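Local structure of putative exported protein (Bordetella parapertussis, 3OCJ) at residues Ser54-Phe59 against His72-His77; Gly128-Leu133 against Ile172-Gln177; Ile45-Gly50 against Leu250-Leu255. The protein is of unknown function but probably belongs to the S-adenosylmethionine-dependent methyltransferases, its Rossmann-like domain carrying a helical region that holds a palmitic acid. One frame throughout, in Å; residues are numbered along the deposited sequence.

Contact 1: residues Ser54-Phe59 against His72-His77. With PLM (palmitic acid), chain D.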
loop_
_atom_site.group_PDB
_atom_site.type_symbol
_atom_site.label_atom_id
_atom_site.label_comp_id
_atom_site.label_asym_id
_atom_site.label_seq_id
_atom_site.Cartn_x
_atom_site.Cartn_y
_atom_site.Cartn_z
ATOM N N SER A 54 -14.624 -13.247 5.750
ATOM C CA SER A 54 -14.086 -12.683 4.521
ATOM C C SER A 54 -12.689 -13.215 4.236
ATOM O O SER A 54 -11.870 -13.318 5.144
ATOM C CB SER A 54 -14.034 -11.156 4.648
ATOM O OG SER A 54 -13.176 -10.559 3.689
ATOM N N GLU A 55 -12.397 -13.529 2.977
ATOM C CA GLU A 55 -11.038 -13.950 2.638
ATOM C C GLU A 55 -10.017 -12.862 2.993
ATOM O O GLU A 55 -8.989 -13.140 3.611
ATOM C CB GLU A 55 -10.910 -14.311 1.158
ATOM C CG GLU A 55 -11.680 -15.539 0.737
ATOM C CD GLU A 55 -11.432 -15.899 -0.717
ATOM O OE1 GLU A 55 -11.328 -14.975 -1.551
ATOM O OE2 GLU A 55 -11.351 -17.105 -1.026
ATOM N N LEU A 56 -10.290 -11.618 2.599
ATOM C CA LEU A 56 -9.392 -10.518 2.925
ATOM C C LEU A 56 -9.341 -10.287 4.438
ATOM O O LEU A 56 -8.276 -10.058 5.015
ATOM C CB LEU A 56 -9.824 -9.238 2.202
ATOM C CG LEU A 56 -9.016 -7.997 2.568
ATOM C CD1 LEU A 56 -7.521 -8.254 2.426
ATOM C CD2 LEU A 56 -9.447 -6.813 1.710
ATOM N N GLY A 57 -10.505 -10.356 5.073
ATOM C CA GLY A 57 -10.604 -10.178 6.506
ATOM C C GLY A 57 -9.754 -11.175 7.269
ATOM O O GLY A 57 -9.071 -10.801 8.219
ATOM N N ARG A 58 -9.816 -12.444 6.861
ATOM C CA ARG A 58 -9.009 -13.481 7.493
ATOM C C ARG A 58 -7.527 -13.220 7.290
ATOM O O ARG A 58 -6.728 -13.384 8.220
ATOM C CB ARG A 58 -9.375 -14.864 6.957
ATOM C CG ARG A 58 -10.741 -15.336 7.390
ATOM C CD ARG A 58 -10.965 -16.798 7.035
ATOM N NE ARG A 58 -11.127 -17.024 5.600
ATOM C CZ ARG A 58 -12.291 -16.949 4.958
ATOM N NH1 ARG A 58 -13.393 -16.612 5.611
ATOM N NH2 ARG A 58 -12.346 -17.196 3.654
ATOM N N PHE A 59 -7.154 -12.810 6.081
ATOM C CA PHE A 59 -5.755 -12.511 5.799
ATOM C C PHE A 59 -5.253 -11.390 6.717
ATOM O O PHE A 59 -4.151 -11.462 7.268
ATOM C CB PHE A 59 -5.556 -12.120 4.326
ATOM C CG PHE A 59 -4.108 -11.994 3.930
ATOM C CD1 PHE A 59 -3.440 -13.070 3.365
ATOM C CD2 PHE A 59 -3.414 -10.821 4.151
ATOM C CE1 PHE A 59 -2.095 -12.973 3.027
ATOM C CE2 PHE A 59 -2.062 -10.714 3.806
ATOM C CZ PHE A 59 -1.410 -11.802 3.240
ATOM N N HIS A 72 -3.502 -5.860 -4.699
ATOM C CA HIS A 72 -4.083 -5.791 -6.031
ATOM C C HIS A 72 -5.604 -5.874 -5.970
ATOM O O HIS A 72 -6.307 -5.037 -6.536
ATOM C CB HIS A 72 -3.554 -6.905 -6.924
ATOM C CG HIS A 72 -4.238 -6.972 -8.253
ATOM N ND1 HIS A 72 -3.921 -6.127 -9.297
ATOM C CD2 HIS A 72 -5.241 -7.762 -8.699
ATOM C CE1 HIS A 72 -4.696 -6.402 -10.332
ATOM N NE2 HIS A 72 -5.505 -7.390 -9.997
ATOM N N ARG A 73 -6.107 -6.903 -5.297
ATOM C CA ARG A 73 -7.542 -7.162 -5.302
ATOM C C ARG A 73 -8.295 -6.027 -4.612
ATOM O O ARG A 73 -9.373 -5.620 -5.045
ATOM C CB ARG A 73 -7.848 -8.530 -4.675
ATOM C CG ARG A 73 -7.272 -9.697 -5.468
ATOM C CD ARG A 73 -7.505 -11.050 -4.787
ATOM N NE ARG A 73 -8.915 -11.421 -4.779
ATOM C CZ ARG A 73 -9.359 -12.647 -4.528
ATOM N NH1 ARG A 73 -8.500 -13.621 -4.262
ATOM N NH2 ARG A 73 -10.661 -12.898 -4.539
ATOM N N LEU A 74 -7.712 -5.495 -3.547
ATOM C CA LEU A 74 -8.326 -4.388 -2.843
ATOM C C LEU A 74 -8.276 -3.104 -3.670
ATOM O O LEU A 74 -9.296 -2.428 -3.855
ATOM C CB LEU A 74 -7.647 -4.180 -1.488
ATOM C CG LEU A 74 -8.278 -3.139 -0.563
ATOM C CD1 LEU A 74 -9.705 -3.511 -0.208
ATOM C CD2 LEU A 74 -7.429 -2.986 0.682
ATOM N N VAL A 75 -7.095 -2.779 -4.183
ATOM C CA VAL A 75 -6.915 -1.511 -4.873
ATOM C C VAL A 75 -7.676 -1.421 -6.198
ATOM O O VAL A 75 -8.204 -0.369 -6.539
ATOM C CB VAL A 75 -5.422 -1.181 -5.086
ATOM C CG1 VAL A 75 -5.287 0.063 -5.928
ATOM C CG2 VAL A 75 -4.729 -0.980 -3.749
ATOM N N THR A 76 -7.752 -2.527 -6.933
ATOM C CA THR A 76 -8.406 -2.525 -8.235
ATOM C C THR A 76 -9.903 -2.858 -8.179
ATOM O O THR A 76 -10.590 -2.842 -9.203
ATOM C CB THR A 76 -7.713 -3.471 -9.233
ATOM O OG1 THR A 76 -7.873 -4.829 -8.810
ATOM C CG2 THR A 76 -6.228 -3.150 -9.324
ATOM N N HIS A 77 -10.397 -3.158 -6.983
ATOM C CA HIS A 77 -11.826 -3.406 -6.803
ATOM C C HIS A 77 -12.672 -2.270 -7.381
ATOM O O HIS A 77 -12.486 -1.102 -7.048
ATOM C CB HIS A 77 -12.163 -3.613 -5.322
ATOM C CG HIS A 77 -13.634 -3.717 -5.047
ATOM N ND1 HIS A 77 -14.363 -4.854 -5.311
ATOM C CD2 HIS A 77 -14.507 -2.817 -4.536
ATOM C CE1 HIS A 77 -15.627 -4.649 -4.982
ATOM N NE2 HIS A 77 -15.739 -3.427 -4.498
HETATM C C1 PLM D . -0.406 -1.466 2.218
HETATM O O1 PLM D . -0.456 -0.939 1.088
HETATM O O2 PLM D . 0.301 -2.486 2.365
HETATM C C2 PLM D . -1.178 -0.916 3.405
HETATM C C3 PLM D . -2.195 0.162 3.026
HETATM C C4 PLM D . -3.084 0.421 4.243
HETATM C C5 PLM D . -3.994 1.633 4.090
HETATM C C6 PLM D . -5.050 1.434 3.007
HETATM C C7 PLM D . -5.637 0.028 2.994
HETATM C C8 PLM D . -6.460 -0.303 4.234
HETATM C C9 PLM D . -7.016 -1.712 4.061
HETATM C CA PLM D . -8.198 -2.006 4.973
HETATM C CB PLM D . -9.034 -3.128 4.368
HETATM C CC PLM D . -9.947 -3.781 5.393
HETATM C CD PLM D . -10.727 -4.922 4.756
HETATM C CE PLM D . -11.504 -5.675 5.831
HETATM C CF PLM D . -11.910 -7.063 5.360
HETATM C CG PLM D . -12.811 -7.024 4.137
HETATM O O HOH W 1 -9.130 -16.391 -3.458
HETATM O O HOH W 2 -11.561 -15.781 -4.093
#

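Contact 2: residues Gly128-Leu133 against Ile172-Gln177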
loop_
_atom_site.group_PDB
_atom_site.type_symbol
_atom_site.label_atom_id
_atom_site.label_comp_id
_atom_site.label_asym_id
_atom_site.label_seq_id
_atom_site.Cartn_x
_atom_site.Cartn_y
_atom_site.Cartn_z
ATOM N N GLY A 128 4.963 -6.239 -6.195
ATOM C CA GLY A 128 3.718 -6.976 -6.054
ATOM C C GLY A 128 3.319 -7.559 -7.400
ATOM O O GLY A 128 4.161 -8.085 -8.133
ATOM N N TRP A 129 2.038 -7.459 -7.742
ATOM C CA TRP A 129 1.552 -7.966 -9.026
ATOM C C TRP A 129 1.718 -6.951 -10.160
ATOM O O TRP A 129 1.291 -7.207 -11.284
ATOM C CB TRP A 129 0.080 -8.386 -8.928
ATOM C CG TRP A 129 -0.136 -9.665 -8.175
ATOM C CD1 TRP A 129 0.799 -10.386 -7.497
ATOM C CD2 TRP A 129 -1.374 -10.371 -8.024
ATOM N NE1 TRP A 129 0.224 -11.506 -6.935
ATOM C CE2 TRP A 129 -1.111 -11.516 -7.245
ATOM C CE3 TRP A 129 -2.676 -10.151 -8.482
ATOM C CZ2 TRP A 129 -2.103 -12.438 -6.909
ATOM C CZ3 TRP A 129 -3.663 -11.069 -8.146
ATOM C CH2 TRP A 129 -3.366 -12.198 -7.369
HETATM N N MSE A 130 2.318 -5.801 -9.854
HETATM C CA MSE A 130 2.608 -4.764 -10.859
HETATM C C MSE A 130 1.356 -4.124 -11.462
HETATM O O MSE A 130 1.343 -3.733 -12.634
HETATM C CB MSE A 130 3.530 -5.318 -11.954
HETATM C CG MSE A 130 4.920 -5.638 -11.428
HETATM SE SE MSE A 130 6.118 -6.441 -12.725
HETATM C CE MSE A 130 5.783 -5.272 -14.129
ATOM N N SER A 131 0.320 -3.994 -10.635
ATOM C CA SER A 131 -0.987 -3.505 -11.066
ATOM C C SER A 131 -0.904 -2.144 -11.749
ATOM O O SER A 131 -1.551 -1.900 -12.772
ATOM C CB SER A 131 -1.929 -3.413 -9.862
ATOM O OG SER A 131 -1.751 -4.515 -8.983
ATOM N N GLU A 132 -0.112 -1.252 -11.173
ATOM C CA GLU A 132 -0.025 0.104 -11.690
ATOM C C GLU A 132 0.702 0.137 -13.039
ATOM O O GLU A 132 0.252 0.790 -13.968
ATOM C CB GLU A 132 0.601 1.062 -10.659
ATOM C CG GLU A 132 2.096 0.905 -10.415
ATOM C CD GLU A 132 2.461 -0.302 -9.558
ATOM O OE1 GLU A 132 1.583 -1.151 -9.297
ATOM O OE2 GLU A 132 3.639 -0.396 -9.145
ATOM N N LEU A 133 1.800 -0.600 -13.164
ATOM C CA LEU A 133 2.550 -0.598 -14.418
ATOM C C LEU A 133 1.796 -1.274 -15.567
ATOM O O LEU A 133 1.891 -0.851 -16.718
ATOM C CB LEU A 133 3.931 -1.237 -14.236
ATOM C CG LEU A 133 4.899 -0.562 -13.258
ATOM C CD1 LEU A 133 6.251 -1.265 -13.309
ATOM C CD2 LEU A 133 5.052 0.916 -13.560
ATOM N N ILE A 172 9.245 -7.587 -19.312
ATOM C CA ILE A 172 9.330 -7.615 -17.859
ATOM C C ILE A 172 10.489 -8.474 -17.374
ATOM O O ILE A 172 10.676 -9.601 -17.833
ATOM C CB ILE A 172 8.014 -8.135 -17.243
ATOM C CG1 ILE A 172 6.846 -7.247 -17.676
ATOM C CG2 ILE A 172 8.110 -8.202 -15.716
ATOM C CD1 ILE A 172 5.490 -7.797 -17.301
ATOM N N THR A 173 11.268 -7.922 -16.450
ATOM C CA THR A 173 12.319 -8.659 -15.765
ATOM C C THR A 173 12.016 -8.613 -14.276
ATOM O O THR A 173 11.791 -7.538 -13.714
ATOM C CB THR A 173 13.709 -8.050 -16.019
ATOM O OG1 THR A 173 13.968 -8.001 -17.428
ATOM C CG2 THR A 173 14.788 -8.907 -15.369
ATOM N N LEU A 174 11.985 -9.780 -13.642
ATOM C CA LEU A 174 11.663 -9.867 -12.230
ATOM C C LEU A 174 12.854 -10.357 -11.420
ATOM O O LEU A 174 13.618 -11.220 -11.862
ATOM C CB LEU A 174 10.482 -10.812 -12.017
ATOM C CG LEU A 174 9.178 -10.436 -12.721
ATOM C CD1 LEU A 174 8.170 -11.541 -12.491
ATOM C CD2 LEU A 174 8.623 -9.098 -12.232
ATOM N N HIS A 175 12.988 -9.814 -10.219
ATOM C CA HIS A 175 14.074 -10.172 -9.321
ATOM C C HIS A 175 13.536 -10.402 -7.928
ATOM O O HIS A 175 12.806 -9.572 -7.394
ATOM C CB HIS A 175 15.108 -9.054 -9.254
ATOM C CG HIS A 175 15.669 -8.669 -10.583
ATOM N ND1 HIS A 175 16.680 -9.378 -11.199
ATOM C CD2 HIS A 175 15.362 -7.648 -11.418
ATOM C CE1 HIS A 175 16.969 -8.809 -12.354
ATOM N NE2 HIS A 175 16.185 -7.758 -12.511
ATOM N N ARG A 176 13.898 -11.534 -7.338
ATOM C CA ARG A 176 13.577 -11.799 -5.944
ATOM C C ARG A 176 14.718 -11.219 -5.122
ATOM O O ARG A 176 15.839 -11.748 -5.125
ATOM C CB ARG A 176 13.435 -13.309 -5.695
ATOM C CG ARG A 176 12.498 -13.698 -4.540
ATOM C CD ARG A 176 13.209 -13.784 -3.195
ATOM N NE ARG A 176 12.871 -15.019 -2.483
ATOM C CZ ARG A 176 12.611 -15.101 -1.179
ATOM N NH1 ARG A 176 12.645 -14.020 -0.418
ATOM N NH2 ARG A 176 12.317 -16.270 -0.630
ATOM N N GLN A 177 14.427 -10.129 -4.422
ATOM C CA GLN A 177 15.412 -9.412 -3.628
ATOM C C GLN A 177 14.696 -8.743 -2.472
ATOM O O GLN A 177 13.532 -8.360 -2.588
ATOM C CB GLN A 177 16.094 -8.314 -4.456
ATOM C CG GLN A 177 16.925 -8.795 -5.634
ATOM C CD GLN A 177 17.566 -7.650 -6.403
ATOM O OE1 GLN A 177 18.163 -7.856 -7.460
ATOM N NE2 GLN A 177 17.446 -6.438 -5.874
#

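Contact 3: residues Ile45-Gly50 against Leu250-Leu255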
loop_
_atom_site.group_PDB
_atom_site.type_symbol
_atom_site.label_atom_id
_atom_site.label_comp_id
_atom_site.label_asym_id
_atom_site.label_seq_id
_atom_site.Cartn_x
_atom_site.Cartn_y
_atom_site.Cartn_z
ATOM N N ILE A 45 -18.752 -7.647 17.979
ATOM C CA ILE A 45 -18.618 -9.078 17.744
ATOM C C ILE A 45 -19.121 -9.417 16.345
ATOM O O ILE A 45 -18.531 -10.245 15.649
ATOM C CB ILE A 45 -19.364 -9.888 18.822
ATOM C CG1 ILE A 45 -18.614 -9.785 20.152
ATOM C CG2 ILE A 45 -19.521 -11.342 18.398
ATOM C CD1 ILE A 45 -19.309 -10.471 21.312
ATOM N N GLU A 46 -20.194 -8.754 15.921
ATOM C CA GLU A 46 -20.687 -8.916 14.556
ATOM C C GLU A 46 -19.658 -8.447 13.528
ATOM O O GLU A 46 -19.483 -9.070 12.481
ATOM C CB GLU A 46 -22.007 -8.169 14.356
ATOM C CG GLU A 46 -23.163 -8.691 15.192
ATOM C CD GLU A 46 -24.453 -7.924 14.938
ATOM O OE1 GLU A 46 -24.405 -6.878 14.252
ATOM O OE2 GLU A 46 -25.514 -8.368 15.427
ATOM N N LEU A 47 -18.987 -7.339 13.820
ATOM C CA LEU A 47 -17.950 -6.842 12.926
ATOM C C LEU A 47 -16.799 -7.845 12.829
ATOM O O LEU A 47 -16.300 -8.127 11.739
ATOM C CB LEU A 47 -17.434 -5.477 13.395
ATOM C CG LEU A 47 -18.439 -4.324 13.432
ATOM C CD1 LEU A 47 -17.741 -3.040 13.839
ATOM C CD2 LEU A 47 -19.127 -4.159 12.081
ATOM N N LEU A 48 -16.386 -8.382 13.969
ATOM C CA LEU A 48 -15.327 -9.387 13.996
ATOM C C LEU A 48 -15.723 -10.612 13.165
ATOM O O LEU A 48 -14.905 -11.155 12.416
ATOM C CB LEU A 48 -14.989 -9.777 15.437
ATOM C CG LEU A 48 -13.942 -10.879 15.638
ATOM C CD1 LEU A 48 -12.624 -10.517 14.953
ATOM C CD2 LEU A 48 -13.712 -11.124 17.117
ATOM N N HIS A 49 -16.976 -11.034 13.285
ATOM C CA HIS A 49 -17.469 -12.162 12.506
ATOM C C HIS A 49 -17.422 -11.864 11.008
ATOM O O HIS A 49 -17.082 -12.735 10.205
ATOM C CB HIS A 49 -18.893 -12.524 12.937
ATOM C CG HIS A 49 -19.411 -13.783 12.315
ATOM N ND1 HIS A 49 -19.055 -15.037 12.764
ATOM C CD2 HIS A 49 -20.262 -13.982 11.281
ATOM C CE1 HIS A 49 -19.662 -15.953 12.032
ATOM N NE2 HIS A 49 -20.401 -15.339 11.126
ATOM N N GLY A 50 -17.767 -10.635 10.636
ATOM C CA GLY A 50 -17.696 -10.214 9.248
ATOM C C GLY A 50 -16.275 -10.329 8.722
ATOM O O GLY A 50 -16.047 -10.832 7.619
ATOM N N LEU A 250 -15.386 6.650 9.462
ATOM C CA LEU A 250 -14.125 6.761 10.187
ATOM C C LEU A 250 -14.193 6.027 11.534
ATOM O O LEU A 250 -13.256 5.315 11.910
ATOM C CB LEU A 250 -13.726 8.230 10.391
ATOM C CG LEU A 250 -12.413 8.416 11.147
ATOM C CD1 LEU A 250 -11.233 7.779 10.406
ATOM C CD2 LEU A 250 -12.158 9.903 11.376
ATOM N N GLN A 251 -15.295 6.196 12.266
ATOM C CA GLN A 251 -15.464 5.484 13.530
ATOM C C GLN A 251 -15.386 3.980 13.300
ATOM O O GLN A 251 -14.730 3.258 14.052
ATOM C CB GLN A 251 -16.802 5.832 14.188
ATOM C CG GLN A 251 -16.883 7.258 14.697
ATOM C CD GLN A 251 -18.202 7.556 15.385
ATOM O OE1 GLN A 251 -19.272 7.218 14.877
ATOM N NE2 GLN A 251 -18.132 8.195 16.548
ATOM N N LEU A 252 -16.055 3.518 12.251
ATOM C CA LEU A 252 -16.006 2.104 11.884
ATOM C C LEU A 252 -14.560 1.652 11.635
ATOM O O LEU A 252 -14.105 0.650 12.192
ATOM C CB LEU A 252 -16.882 1.839 10.661
ATOM C CG LEU A 252 -16.840 0.411 10.105
ATOM C CD1 LEU A 252 -17.450 -0.582 11.091
ATOM C CD2 LEU A 252 -17.538 0.315 8.752
ATOM N N GLN A 253 -13.841 2.394 10.800
ATOM C CA GLN A 253 -12.447 2.075 10.521
ATOM C C GLN A 253 -11.600 2.038 11.788
ATOM O O GLN A 253 -10.788 1.132 11.978
ATOM C CB GLN A 253 -11.861 3.091 9.553
ATOM C CG GLN A 253 -10.386 2.879 9.323
ATOM C CD GLN A 253 -9.859 3.846 8.309
ATOM O OE1 GLN A 253 -10.235 3.790 7.140
ATOM N NE2 GLN A 253 -8.974 4.735 8.741
ATOM N N GLN A 254 -11.798 3.009 12.670
ATOM C CA GLN A 254 -11.007 3.071 13.887
ATOM C C GLN A 254 -11.219 1.845 14.771
ATOM O O GLN A 254 -10.272 1.331 15.363
ATOM C CB GLN A 254 -11.321 4.347 14.661
ATOM C CG GLN A 254 -10.861 5.589 13.929
ATOM C CD GLN A 254 -11.359 6.860 14.569
ATOM O OE1 GLN A 254 -12.402 6.872 15.222
ATOM N NE2 GLN A 254 -10.613 7.941 14.384
ATOM N N LEU A 255 -12.461 1.383 14.868
ATOM C CA LEU A 255 -12.756 0.204 15.669
ATOM C C LEU A 255 -12.138 -1.019 15.010
ATOM O O LEU A 255 -11.451 -1.818 15.660
ATOM C CB LEU A 255 -14.268 0.028 15.811
ATOM C CG LEU A 255 -14.700 -1.188 16.634
ATOM C CD1 LEU A 255 -14.172 -1.095 18.061
ATOM C CD2 LEU A 255 -16.215 -1.298 16.622
#

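Contact 1: residues Ser54-Phe59 against His72-His77
Glu-55 OE1 illustrates how water can complete a charge pair whose partners stand somewhat apart. Water 2 donates to Glu-55 OE1 at 2.7 Å, and water 1 donates to it as well. Each water then accepts from one arm of Arg-73, water 1 from NH1 and water 2 from NH2, with both waters lying in plane at the edge of the guanidinium, so that each bridges the pair. The direct salt bridge of Glu-55 with Arg-73 is long, 3.7 Å from Glu-55 OE1 to Arg-73 NH2, and the carboxylate and guanidinium planes stand 84° apart. A bend at chi3 (68°) brings the guanidinium of Arg-73 to face Glu-55; its NH1 also forms a salt bridge with Glu-69.

Below the charges the contact becomes apolar. Leu-56 and Leu-74 cross at about a right angle, Leu-56 CD2 meeting Leu-74 CD1 at 3.8 Å. Both also lie along the palmitic acid: Leu-74 CD2 touches the lipid's C9 at 3.6 Å, and Leu-56 CD2 lies against the lipid's CD, nearer the methyl end. Gly-57 CA comes within 3.6 Å of the lipid's CF. Ser-54 OG, 3.6 Å from the lipid's terminal CG, is also the N-cap acceptor for Gly-57 N, a nearly straight bond (168°), and is hydrogen-bonded to Glu-88 OE2.

Helix 55-63 and helix 68-76 thus form part of the wall of a fatty-acid pocket. Tyr-92 of helix 86-94 packs on both leucines, and helix 96-115 reaches Leu-74 through Val-98.

Contact 2: residues Gly128-Leu133 against Ile172-Gln177
Met-130, deposited as selenomethionine, makes every side-chain contact between Gly-128-Leu-133 and Ile-172-Gln-177, and all of them are apolar. Met-130 SE is the hub, 3.7 Å from Leu-174 CD2 and 4.0 Å from Ile-172 CG2. The two partners are met differently. Met-130 and Ile-172 reach toward each other tip to tip, Met-130 CE lying about equally far from both methyls of Ile-172, 4.1 Å from CG2 and 4.1 Å from CD1. Leu-174 instead crosses the methionine at a slant, and it is the CD2 branch that arrives at the selenium. A turn at chi3 (47°) swings CE off the otherwise extended Met-130 chain and onto Ile-172.

The setting is the Rossmann-like core of class I methyltransferases, whose strand order 3-2-1-4-5-7-6 is present here. Residues 128-133 lead into the short, weakly bonded helix 131-134 after strand 121-124, while 172-176 is the outermost strand at one end of the sheet. Met-130 also touches Leu-146 of strand 145-150, the neighbour of 172-176 in the sheet, and so spans the two strands; helix 153-163 packs on Ile-172 through Ala-163 and on Leu-174 through Thr-160.

Hydrogen bonds to the rest of the core also hold residues 128-133. Gly-128 N donates to Asp-150 OD2, an acidic side chain at the end of strand 145-150, the position that in many relatives binds the ribose of S-adenosylmethionine. Glu-132 OE2 is hydrogen-bonded to Ser-124 OG, at the end of strand 121-124.

Contact 3: residues Ile45-Gly50 against Leu250-Leu255
Leu-47 projects from helix 41-53 and overlaps two leucines of helix 247-261 with a single branch. Leu-47 CD1 approaches Leu-255 CD2 to 3.6 Å and Leu-252 CD1 to 3.7 Å, so one methyl is set against a pair of residues about one helical turn apart. The other branch takes a smaller part: Leu-47 CD2 lies 4.1 Å from Leu-252 CD1.

The two encounters differ in direction. Leu-255 starts out facing helix 41-53 and meets Leu-47 at about a right angle. The bond leaving the backbone of Leu-252 runs more across the contact, and the side chain must bring its CD1 methyl back to Leu-47; with CG opposite the backbone nitrogen (chi1 176°), this branch reaches the partner and the two chains pass at a slant.

All three leucines are buried, and dispersion between methyl groups, together with exclusion of water, is what joins the segments. Neighbours widen the apolar patch: helix 86-94 sends Leu-87 onto Leu-47 and Val-90 onto Leu-252, while Phe-39, in the loop before helix 41-53, touches Leu-255. The side chain of Leu-252 lies about 9 Å from the palmitic acid, measured between nearest atoms. The arrangement is a leucine-rich helix-helix interface, here joining helix 41-53 to helix 247-261, which follows the fifth parallel strand of a Rossmann-like methyltransferase sheet.

How the contacts relate
Contact 3 is fully buried and wholly apolar, contact 1 grades from lipid-facing leucines to a hydrated charge pair at the surface, and contact 2 is partly buried and apolar at the end of the sheet. Contacts 1 and 3 lie on the same side of the chain's centre: contact 3 pairs helix 41-53 with 247-261, and contact 1 pairs the next helix, 55-63, with 68-76. Contact 2, its centre about 33 Å from that of contact 3, belongs to the methyltransferase core. Helix 68-76 joins the two regions: His-72 ND1 probably hydrogen-bonds Ser-131 OG, 2.7 Å away, and its ring packs on Trp-129. In sequence, contact 3 closes a long loop that encloses both others.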